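Local coordinates for uncharacterized protein (Bacteroides ovatus, PDB 4IRT) that is of unknown function but, as a beta-propeller protein with BNR-like repeats, is a putative neuraminidase that may act on sialic acid-containing glycans, at residues 175-180 / 197-202; 204-209 / 250-255; 149-154 / 168-173. All coordinates share one frame; numbering follows the deposited sequence. Where two conformers were deposited one is given.

Contact 1. Residues 175-180 / 197-202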
loop_
_atom_site.group_PDB
_atom_site.type_symbol
_atom_site.label_atom_id
_atom_site.label_comp_id
_atom_site.label_asym_id
_atom_site.label_seq_id
_atom_site.Cartn_x
_atom_site.Cartn_y
_atom_site.Cartn_z
ATOM N N ASN A 175 -12.706 12.106 18.311
ATOM C CA ASN A 175 -12.841 11.212 19.478
ATOM C C ASN A 175 -14.002 10.233 19.403
ATOM O O ASN A 175 -14.475 9.779 20.424
ATOM C CB ASN A 175 -12.925 12.034 20.767
ATOM C CG ASN A 175 -11.729 12.969 20.930
ATOM O OD1 ASN A 175 -10.576 12.535 20.874
ATOM N ND2 ASN A 175 -11.994 14.251 21.104
ATOM N N LYS A 176 -14.411 9.887 18.183
ATOM C CA LYS A 176 -15.590 9.067 17.923
ATOM C C LYS A 176 -15.254 7.868 17.048
ATOM O O LYS A 176 -15.720 6.763 17.291
ATOM C CB LYS A 176 -16.647 9.889 17.149
ATOM C CG LYS A 176 -17.456 10.809 18.005
ATOM C CD LYS A 176 -18.568 11.450 17.216
ATOM C CE LYS A 176 -19.393 12.330 18.125
ATOM N NZ LYS A 176 -20.034 13.415 17.337
ATOM N N ARG A 177 -14.480 8.133 15.990
ATOM C CA ARG A 177 -14.284 7.181 14.907
ATOM C C ARG A 177 -12.824 7.144 14.476
ATOM O O ARG A 177 -12.057 8.057 14.766
ATOM C CB ARG A 177 -15.185 7.527 13.706
ATOM C CG ARG A 177 -14.892 8.886 13.037
ATOM C CD ARG A 177 -15.892 9.213 11.941
ATOM N NE ARG A 177 -17.280 9.209 12.409
ATOM C CZ ARG A 177 -17.885 10.218 13.033
ATOM N NH1 ARG A 177 -17.260 11.379 13.226
ATOM N NH2 ARG A 177 -19.138 10.077 13.458
ATOM N N ASN A 178 -12.454 6.060 13.821
ATOM C CA ASN A 178 -11.163 5.913 13.216
ATOM C C ASN A 178 -11.295 6.074 11.697
ATOM O O ASN A 178 -12.400 6.014 11.133
ATOM C CB ASN A 178 -10.559 4.534 13.545
ATOM C CG ASN A 178 -10.142 4.388 15.001
ATOM O OD1 ASN A 178 -10.702 3.597 15.750
ATOM N ND2 ASN A 178 -9.172 5.148 15.396
ATOM N N ALA A 179 -10.146 6.227 11.051
ATOM C CA ALA A 179 -10.019 6.133 9.592
ATOM C C ALA A 179 -8.946 5.118 9.227
ATOM O O ALA A 179 -8.035 4.872 10.032
ATOM C CB ALA A 179 -9.660 7.484 9.026
ATOM N N TYR A 180 -9.065 4.539 8.018
ATOM C CA TYR A 180 -8.033 3.737 7.383
ATOM C C TYR A 180 -7.842 4.279 5.999
ATOM O O TYR A 180 -8.804 4.376 5.231
ATOM C CB TYR A 180 -8.416 2.265 7.316
ATOM C CG TYR A 180 -8.490 1.671 8.680
ATOM C CD1 TYR A 180 -7.352 1.133 9.283
ATOM C CD2 TYR A 180 -9.675 1.661 9.375
ATOM C CE1 TYR A 180 -7.413 0.598 10.571
ATOM C CE2 TYR A 180 -9.751 1.132 10.654
ATOM C CZ TYR A 180 -8.614 0.611 11.247
ATOM O OH TYR A 180 -8.718 0.109 12.522
ATOM N N TRP A 197 -14.116 5.418 6.807
ATOM C CA TRP A 197 -14.318 5.594 8.205
ATOM C C TRP A 197 -14.552 4.256 8.841
ATOM O O TRP A 197 -15.112 3.350 8.219
ATOM C CB TRP A 197 -15.537 6.455 8.457
ATOM C CG TRP A 197 -15.419 7.859 7.942
ATOM C CD1 TRP A 197 -16.190 8.434 6.978
ATOM C CD2 TRP A 197 -14.523 8.890 8.405
ATOM N NE1 TRP A 197 -15.827 9.756 6.802
ATOM C CE2 TRP A 197 -14.813 10.057 7.671
ATOM C CE3 TRP A 197 -13.524 8.943 9.385
ATOM C CZ2 TRP A 197 -14.131 11.285 7.890
ATOM C CZ3 TRP A 197 -12.863 10.147 9.596
ATOM C CH2 TRP A 197 -13.165 11.296 8.846
ATOM N N ARG A 198 -14.130 4.113 10.093
ATOM C CA ARG A 198 -14.626 2.998 10.891
ATOM C C ARG A 198 -15.248 3.567 12.148
ATOM O O ARG A 198 -14.565 4.181 12.960
ATOM C CB ARG A 198 -13.576 1.984 11.289
ATOM C CG ARG A 198 -14.293 0.770 11.876
ATOM C CD ARG A 198 -13.407 -0.308 12.406
ATOM N NE ARG A 198 -12.798 -1.084 11.339
ATOM C CZ ARG A 198 -12.013 -2.118 11.568
ATOM N NH1 ARG A 198 -11.813 -2.526 12.816
ATOM N NH2 ARG A 198 -11.440 -2.762 10.562
ATOM N N GLU A 199 -16.523 3.300 12.327
ATOM C CA GLU A 199 -17.303 3.970 13.323
ATOM C C GLU A 199 -16.970 3.516 14.754
ATOM O O GLU A 199 -16.867 4.355 15.636
ATOM C CB GLU A 199 -18.782 3.819 12.991
ATOM C CG GLU A 199 -19.650 4.935 13.490
ATOM C CD GLU A 199 -19.195 6.346 13.102
ATOM O OE1 GLU A 199 -18.567 6.596 12.061
ATOM O OE2 GLU A 199 -19.539 7.256 13.846
ATOM N N THR A 200 -16.722 2.210 14.960
ATOM C CA THR A 200 -16.351 1.699 16.274
ATOM C C THR A 200 -15.418 0.486 16.139
ATOM O O THR A 200 -14.794 0.294 15.108
ATOM C CB THR A 200 -17.630 1.444 17.139
ATOM O OG1 THR A 200 -17.294 1.121 18.506
ATOM C CG2 THR A 200 -18.501 0.327 16.539
ATOM N N TRP A 201 -15.277 -0.316 17.191
ATOM C CA TRP A 201 -14.299 -1.429 17.178
ATOM C C TRP A 201 -14.405 -2.319 15.953
ATOM O O TRP A 201 -13.393 -2.706 15.373
ATOM C CB TRP A 201 -14.468 -2.292 18.437
ATOM C CG TRP A 201 -14.128 -1.553 19.710
ATOM C CD1 TRP A 201 -15.001 -0.987 20.598
ATOM C CD2 TRP A 201 -12.815 -1.293 20.215
ATOM N NE1 TRP A 201 -14.295 -0.379 21.630
ATOM C CE2 TRP A 201 -12.959 -0.558 21.413
ATOM C CE3 TRP A 201 -11.519 -1.630 19.773
ATOM C CZ2 TRP A 201 -11.865 -0.151 22.176
ATOM C CZ3 TRP A 201 -10.425 -1.226 20.548
ATOM C CH2 TRP A 201 -10.611 -0.477 21.713
ATOM N N HIS A 202 -15.627 -2.633 15.552
ATOM C CA HIS A 202 -15.859 -3.753 14.677
ATOM C C HIS A 202 -15.758 -3.415 13.194
ATOM O O HIS A 202 -16.200 -2.367 12.741
ATOM C CB HIS A 202 -17.192 -4.380 15.001
ATOM C CG HIS A 202 -17.355 -4.657 16.460
ATOM N ND1 HIS A 202 -17.749 -3.686 17.361
ATOM C CD2 HIS A 202 -17.090 -5.770 17.185
ATOM C CE1 HIS A 202 -17.765 -4.209 18.577
ATOM N NE2 HIS A 202 -17.370 -5.472 18.497
HETATM O O HOH W 1 -13.544 3.216 15.369
#
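Arg177 packs its chain against the indole of Trp197 and meets the carboxylate of Glu199, and this trio forms the tightly packed side of the contact. CD of Arg177 packs obliquely near the rim of the indole, 3.5 Å from CE3 of Trp197. With CG wedged between the backbone N and the carbonyl carbon (chi1 63°) and the chain bent again at CD, the guanidinium is brought alongside Glu199. The grip is side-on and uses one nitrogen for each oxygen: NE of Arg177 gives a nearly straight bond to OE1 of Glu199 (2.9 Å), lying in the guanidinium plane, whereas NH2 of Arg177 reaches the syn lone pair of OE2 of Glu199 at the same length but a more bent angle, 140°. OE1 also accepts a hydrogen bond from NE2 of His207, so three N-H groups, two of them on OE1, hold the carboxylate in position.

Between the strands, Asn178 and Arg198 form an antiparallel hydrogen-bonded pair, with N of Arg198 2.8 Å from O of Asn178. Their side chains occupy the looser face. Here a water donates to both OD1 of Asn178 and O of Arg198, bridging side chain and backbone. CE2 of Tyr180 sits over the Arg198 guanidinium, 3.8 Å from NE of Arg198, with the two planes 42° apart; the stronger partners of that guanidinium are Asn206 and Asn252. Beyond it the chain from Thr200 to His202 turns away into an exposed loop, joined to Arg198 by a weak bond from NH1 to O of Trp201.

The contact joins the open ends of the hairpin made by strands 178-185 and 191-198. Strand 206-214 lies on the other side of 191-198, and the indole of Trp197 touches Asp208 and Cys210 of that strand.

Contact 2. Residues 204-209 / 250-255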
loop_
_atom_site.group_PDB
_atom_site.type_symbol
_atom_site.label_atom_id
_atom_site.label_comp_id
_atom_site.label_asym_id
_atom_site.label_seq_id
_atom_site.Cartn_x
_atom_site.Cartn_y
_atom_site.Cartn_z
ATOM N N GLU A 204 -17.317 -4.455 10.601
ATOM C CA GLU A 204 -18.574 -4.185 9.890
ATOM C C GLU A 204 -19.074 -2.749 9.994
ATOM O O GLU A 204 -20.044 -2.401 9.315
ATOM C CB GLU A 204 -19.693 -5.153 10.327
ATOM C CG GLU A 204 -20.114 -5.022 11.790
ATOM C CD GLU A 204 -19.332 -5.905 12.755
ATOM O OE1 GLU A 204 -18.166 -6.298 12.440
ATOM O OE2 GLU A 204 -19.907 -6.162 13.864
ATOM N N THR A 205 -18.431 -1.940 10.839
ATOM C CA THR A 205 -18.783 -0.546 11.003
ATOM C C THR A 205 -17.917 0.385 10.128
ATOM O O THR A 205 -17.986 1.605 10.271
ATOM C CB THR A 205 -18.787 -0.089 12.493
ATOM O OG1 THR A 205 -17.451 0.044 13.005
ATOM C CG2 THR A 205 -19.581 -1.058 13.360
ATOM N N ASN A 206 -17.112 -0.185 9.224
ATOM C CA ASN A 206 -16.496 0.598 8.150
ATOM C C ASN A 206 -17.619 1.199 7.284
ATOM O O ASN A 206 -18.659 0.558 7.056
ATOM C CB ASN A 206 -15.659 -0.281 7.206
ATOM C CG ASN A 206 -14.371 -0.793 7.808
ATOM O OD1 ASN A 206 -13.835 -0.272 8.817
ATOM N ND2 ASN A 206 -13.834 -1.839 7.156
ATOM N N HIS A 207 -17.410 2.426 6.842
ATOM C CA HIS A 207 -18.325 3.040 5.906
ATOM C C HIS A 207 -17.669 4.163 5.126
ATOM O O HIS A 207 -16.779 4.850 5.646
ATOM C CB HIS A 207 -19.576 3.546 6.633
ATOM C CG HIS A 207 -19.307 4.562 7.704
ATOM N ND1 HIS A 207 -19.381 5.921 7.475
ATOM C CD2 HIS A 207 -19.012 4.419 9.016
ATOM C CE1 HIS A 207 -19.130 6.571 8.600
ATOM N NE2 HIS A 207 -18.900 5.681 9.553
ATOM N N ASP A 208 -18.137 4.326 3.883
ATOM C CA ASP A 208 -17.768 5.417 2.971
ATOM C C ASP A 208 -16.329 5.360 2.448
ATOM O O ASP A 208 -15.460 4.717 3.037
ATOM C CB ASP A 208 -18.027 6.792 3.640
ATOM C CG ASP A 208 -19.490 6.998 3.982
ATOM O OD1 ASP A 208 -20.368 6.769 3.112
ATOM O OD2 ASP A 208 -19.776 7.389 5.138
ATOM N N ILE A 209 -16.129 6.005 1.302
ATOM C CA ILE A 209 -14.818 6.271 0.728
ATOM C C ILE A 209 -14.687 7.765 0.486
ATOM O O ILE A 209 -15.469 8.356 -0.290
ATOM C CB ILE A 209 -14.583 5.502 -0.599
ATOM C CG1 ILE A 209 -14.855 3.995 -0.388
ATOM C CG2 ILE A 209 -13.156 5.743 -1.097
ATOM C CD1 ILE A 209 -14.575 3.099 -1.584
ATOM N N LEU A 250 -17.500 -3.606 3.219
ATOM C CA LEU A 250 -16.492 -2.665 2.794
ATOM C C LEU A 250 -15.239 -2.862 3.646
ATOM O O LEU A 250 -15.302 -2.848 4.875
ATOM C CB LEU A 250 -16.994 -1.239 2.939
ATOM C CG LEU A 250 -15.969 -0.168 2.575
ATOM C CD1 LEU A 250 -15.605 -0.212 1.106
ATOM C CD2 LEU A 250 -16.485 1.190 3.009
ATOM N N ILE A 251 -14.125 -3.078 2.971
ATOM C CA ILE A 251 -12.859 -3.403 3.634
ATOM C C ILE A 251 -12.075 -2.127 3.851
ATOM O O ILE A 251 -12.300 -1.109 3.177
ATOM C CB ILE A 251 -12.064 -4.451 2.812
ATOM C CG1 ILE A 251 -10.823 -5.006 3.549
ATOM C CG2 ILE A 251 -11.677 -3.887 1.460
ATOM C CD1 ILE A 251 -11.128 -5.719 4.846
ATOM N N ASN A 252 -11.189 -2.169 4.837
ATOM C CA ASN A 252 -10.291 -1.057 5.133
ATOM C C ASN A 252 -8.840 -1.367 4.767
ATOM O O ASN A 252 -8.444 -2.530 4.785
ATOM C CB ASN A 252 -10.339 -0.694 6.620
ATOM C CG ASN A 252 -10.132 -1.882 7.521
ATOM O OD1 ASN A 252 -10.999 -2.727 7.656
ATOM N ND2 ASN A 252 -8.962 -1.960 8.149
ATOM N N GLN A 253 -8.115 -0.298 4.424
ATOM C CA GLN A 253 -6.680 -0.263 4.172
ATOM C C GLN A 253 -6.381 -1.006 2.870
ATOM O O GLN A 253 -5.945 -2.154 2.899
ATOM C CB GLN A 253 -5.921 -0.859 5.358
ATOM C CG GLN A 253 -4.430 -0.694 5.293
ATOM C CD GLN A 253 -3.775 -1.054 6.597
ATOM O OE1 GLN A 253 -4.147 -2.031 7.234
ATOM N NE2 GLN A 253 -2.773 -0.295 6.978
ATOM N N THR A 254 -6.660 -0.363 1.739
ATOM C CA THR A 254 -6.434 -0.984 0.437
ATOM C C THR A 254 -5.325 -0.196 -0.264
ATOM O O THR A 254 -4.224 -0.065 0.288
ATOM C CB THR A 254 -7.725 -1.122 -0.399
ATOM O OG1 THR A 254 -8.306 0.172 -0.628
ATOM C CG2 THR A 254 -8.735 -2.027 0.326
ATOM N N SER A 255 -5.585 0.331 -1.458
ATOM C CA SER A 255 -4.556 1.019 -2.210
ATOM C C SER A 255 -5.209 1.929 -3.231
ATOM O O SER A 255 -6.428 1.845 -3.503
ATOM C CB SER A 255 -3.602 0.015 -2.902
ATOM O OG SER A 255 -4.237 -0.585 -4.049
HETATM O O HOH W 2 -19.371 -1.932 5.305
#
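The backbones of Asn206 and Leu250 come no closer than 6.3 Å between CA atoms, without direct backbone pairing, and a water in the gap accepts from N of Leu250 and lies 3.1 Å from O of Asn206. The main link is the side-chain amide of Asn206. Its ND2 spends both hydrogens on the loop: one bond, almost straight at 175°, runs to O of Leu250 (2.9 Å), and the other goes to OD1 of Asn252 (3.0 Å). Both acceptors lie in the amide plane of Asn206, so the rotation of the amide is fixed, while the amide of Asn252 is turned 71° against it.

Arg198 ties the two asparagines together, donating from NE to OD1 of Asn206 and from NH2 to OD1 of Asn252, and fixes which end of the Asn206 amide faces the loop.

Leu250 also makes the apolar part of the contact. Its CD2 rests on the backbone of the strand, 3.7 Å from N of Asp208, and CD1 lies more loosely 4.4 Å from CD1 of Ile209. On the strand itself, ND1 of His207 donates to OD2 of Asp208 (2.8 Å), approaching from above the carboxylate plane; NE2 of the same ring is hydrogen-bonded to OE1 of Glu199.

A loop leading from the outer, fourth strand of one four-stranded blade to the inner, first strand of the next, here 239-242 to 255-258, is the blade-to-blade connection of a beta-propeller, and Asn206 ties it back to the blade it leaves.

Contact 3. Residues 149-154 / 168-173. With EDO (1,2-ethanediol), chain K.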
loop_
_atom_site.group_PDB
_atom_site.type_symbol
_atom_site.label_atom_id
_atom_site.label_comp_id
_atom_site.label_asym_id
_atom_site.label_seq_id
_atom_site.Cartn_x
_atom_site.Cartn_y
_atom_site.Cartn_z
ATOM N N GLY A 149 -5.893 6.212 16.964
ATOM C CA GLY A 149 -5.354 6.240 15.657
ATOM C C GLY A 149 -5.436 7.694 15.260
ATOM O O GLY A 149 -6.443 8.419 15.598
ATOM N N ASN A 150 -4.345 8.142 14.653
ATOM C CA ASN A 150 -4.276 9.446 14.029
ATOM C C ASN A 150 -3.246 9.401 12.926
ATOM O O ASN A 150 -2.165 8.863 13.110
ATOM C CB ASN A 150 -3.894 10.527 15.040
ATOM C CG ASN A 150 -3.878 11.927 14.416
ATOM O OD1 ASN A 150 -4.857 12.357 13.797
ATOM N ND2 ASN A 150 -2.768 12.635 14.574
ATOM N N LEU A 151 -3.584 9.970 11.779
ATOM C CA LEU A 151 -2.646 10.024 10.659
ATOM C C LEU A 151 -1.586 11.092 10.897
ATOM O O LEU A 151 -1.907 12.271 11.051
ATOM C CB LEU A 151 -3.395 10.343 9.357
ATOM C CG LEU A 151 -2.598 10.273 8.045
ATOM C CD1 LEU A 151 -3.575 10.125 6.878
ATOM C CD2 LEU A 151 -1.705 11.501 7.846
ATOM N N VAL A 152 -0.310 10.683 10.907
ATOM C CA VAL A 152 0.788 11.625 11.037
ATOM C C VAL A 152 1.631 11.578 9.766
ATOM O O VAL A 152 1.927 10.501 9.257
ATOM C CB VAL A 152 1.658 11.282 12.251
ATOM C CG1 VAL A 152 2.849 12.206 12.378
ATOM C CG2 VAL A 152 0.801 11.310 13.512
HETATM N N MSE A 153 2.010 12.760 9.296
HETATM C CA MSE A 153 2.679 12.943 8.027
HETATM C C MSE A 153 3.883 13.836 8.188
HETATM O O MSE A 153 3.811 14.973 8.697
HETATM C CB MSE A 153 1.665 13.489 7.015
HETATM C CG MSE A 153 2.282 13.895 5.684
HETATM SE SE MSE A 153 0.957 14.647 4.442
HETATM C CE MSE A 153 -0.181 13.086 4.150
ATOM N N ASN A 154 5.012 13.303 7.752
ATOM C CA ASN A 154 6.287 13.985 7.785
ATOM C C ASN A 154 6.889 14.092 6.399
ATOM O O ASN A 154 6.526 13.342 5.495
ATOM C CB ASN A 154 7.278 13.183 8.615
ATOM C CG ASN A 154 6.883 13.048 10.068
ATOM O OD1 ASN A 154 6.187 13.885 10.634
ATOM N ND2 ASN A 154 7.362 11.968 10.694
ATOM N N ASP A 168 0.019 17.314 11.692
ATOM C CA ASP A 168 -0.285 16.705 12.982
ATOM C C ASP A 168 -1.702 16.183 13.008
ATOM O O ASP A 168 -1.958 15.143 13.599
ATOM C CB ASP A 168 -0.165 17.769 14.091
ATOM C CG ASP A 168 1.266 18.074 14.438
ATOM O OD1 ASP A 168 1.965 17.117 14.822
ATOM O OD2 ASP A 168 1.694 19.258 14.339
ATOM N N ILE A 169 -2.640 16.961 12.472
ATOM C CA ILE A 169 -4.009 16.478 12.328
ATOM C C ILE A 169 -4.602 16.805 10.954
ATOM O O ILE A 169 -5.002 17.950 10.665
ATOM C CB ILE A 169 -4.942 16.983 13.440
ATOM C CG1 ILE A 169 -4.276 16.867 14.825
ATOM C CG2 ILE A 169 -6.231 16.174 13.412
ATOM C CD1 ILE A 169 -5.197 17.181 15.981
ATOM N N LEU A 170 -4.678 15.774 10.124
ATOM C CA LEU A 170 -5.178 15.888 8.778
ATOM C C LEU A 170 -6.590 15.330 8.681
ATOM O O LEU A 170 -7.463 15.979 8.117
ATOM C CB LEU A 170 -4.241 15.135 7.834
ATOM C CG LEU A 170 -4.576 15.169 6.353
ATOM C CD1 LEU A 170 -4.807 16.595 5.854
ATOM C CD2 LEU A 170 -3.433 14.521 5.584
ATOM N N ILE A 171 -6.799 14.134 9.253
ATOM C CA ILE A 171 -8.112 13.497 9.310
ATOM C C ILE A 171 -8.497 13.420 10.781
ATOM O O ILE A 171 -7.733 12.920 11.607
ATOM C CB ILE A 171 -8.111 12.099 8.687
ATOM C CG1 ILE A 171 -7.658 12.118 7.229
ATOM C CG2 ILE A 171 -9.490 11.480 8.730
ATOM C CD1 ILE A 171 -7.440 10.725 6.662
ATOM N N ASP A 172 -9.668 13.971 11.108
ATOM C CA ASP A 172 -10.119 14.105 12.477
ATOM C C ASP A 172 -11.266 13.135 12.724
ATOM O O ASP A 172 -12.343 13.294 12.161
ATOM C CB ASP A 172 -10.580 15.557 12.722
ATOM C CG ASP A 172 -10.843 15.871 14.183
ATOM O OD1 ASP A 172 -10.702 14.987 15.072
ATOM O OD2 ASP A 172 -11.198 17.047 14.443
ATOM N N GLY A 173 -11.005 12.149 13.573
ATOM C CA GLY A 173 -12.012 11.196 14.031
ATOM C C GLY A 173 -12.870 11.720 15.162
ATOM O O GLY A 173 -13.769 11.021 15.613
HETATM C C1 EDO K . -8.623 9.512 12.068
HETATM O O1 EDO K . -8.467 9.267 13.464
HETATM C C2 EDO K . -7.257 9.451 11.366
HETATM O O2 EDO K . -6.402 10.533 11.755
HETATM O O HOH W 3 -4.383 13.122 11.139
#
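Polar bonding starts with the side chain of Asn150, whose ND2 donates to O of Asp168 at 2.8 Å. The bond is short and its acceptor lies in the amide plane, but the donor comes in end-on to the carbonyl, nearly along the C=O axis. An extended first torsion, with CG opposite the backbone N (chi1 -177°), carries the amide across to the loop. The carboxylate of Asp168 forms a salt bridge with Arg165.

A water and a diol add further polar links. The water accepts from N of Leu170 and lies within 2.8 Å of OD1 of Asn150 and 2.6 Å of O of Leu151, bridging loop and strand where their backbones do not pair directly. Beside it sits a 1,2-ethanediol, probably from the crystallisation liquor. Its O2 takes a bond from N of Leu151 and gives one to O of Ile171 (2.7 Å), while O1 donates to O of Gly149. The diol thus bridges N of Leu151 and O of Ile171 in the crystal.

The apolar contacts face strands 178-185 and 191-198. CD1 of Leu151 meets CD1 of Ile171 at 3.9 Å, and its other methyl, CD2, lies beside CD2 of Leu170. The terminal CE of selenomethionine Met153, swung round by a bend at the selenium (chi3 -65°), touches CD2 of Leu170 at 3.8 Å.

Strand 151-157 is the third strand of its sheet, between 137-143 and 162-167, and the loop follows 162-167 towards the next sheet. Leu151 and Met153 also touch strand 178-185, while Leu170 and Ile171 pack on 191-198, so the contact lies in the seam between two adjacent propeller blades.

Overall arrangement
From the N terminus, contact 3 comes first, folding the loop after strand 162-167 back onto strand 151-157 of the same blade. That loop leads into strand 178-185, where contact 1 closes the next hairpin at its open ends. Contact 2 follows, joining the start of strand 206-214 to the loop that departs for the blade beginning at 255-258. The three are in series, with none nested or crossed. Contacts 1 and 2 meet through Glu199 and His207 and share one sheet; contacts 1 and 3 touch where Ile171 packs on Ala179 and Trp197. Contacts 2 and 3, about 10 Å apart at their nearest atoms, are thus connected through contact 1, tying together two consecutive blades and the linker to the third.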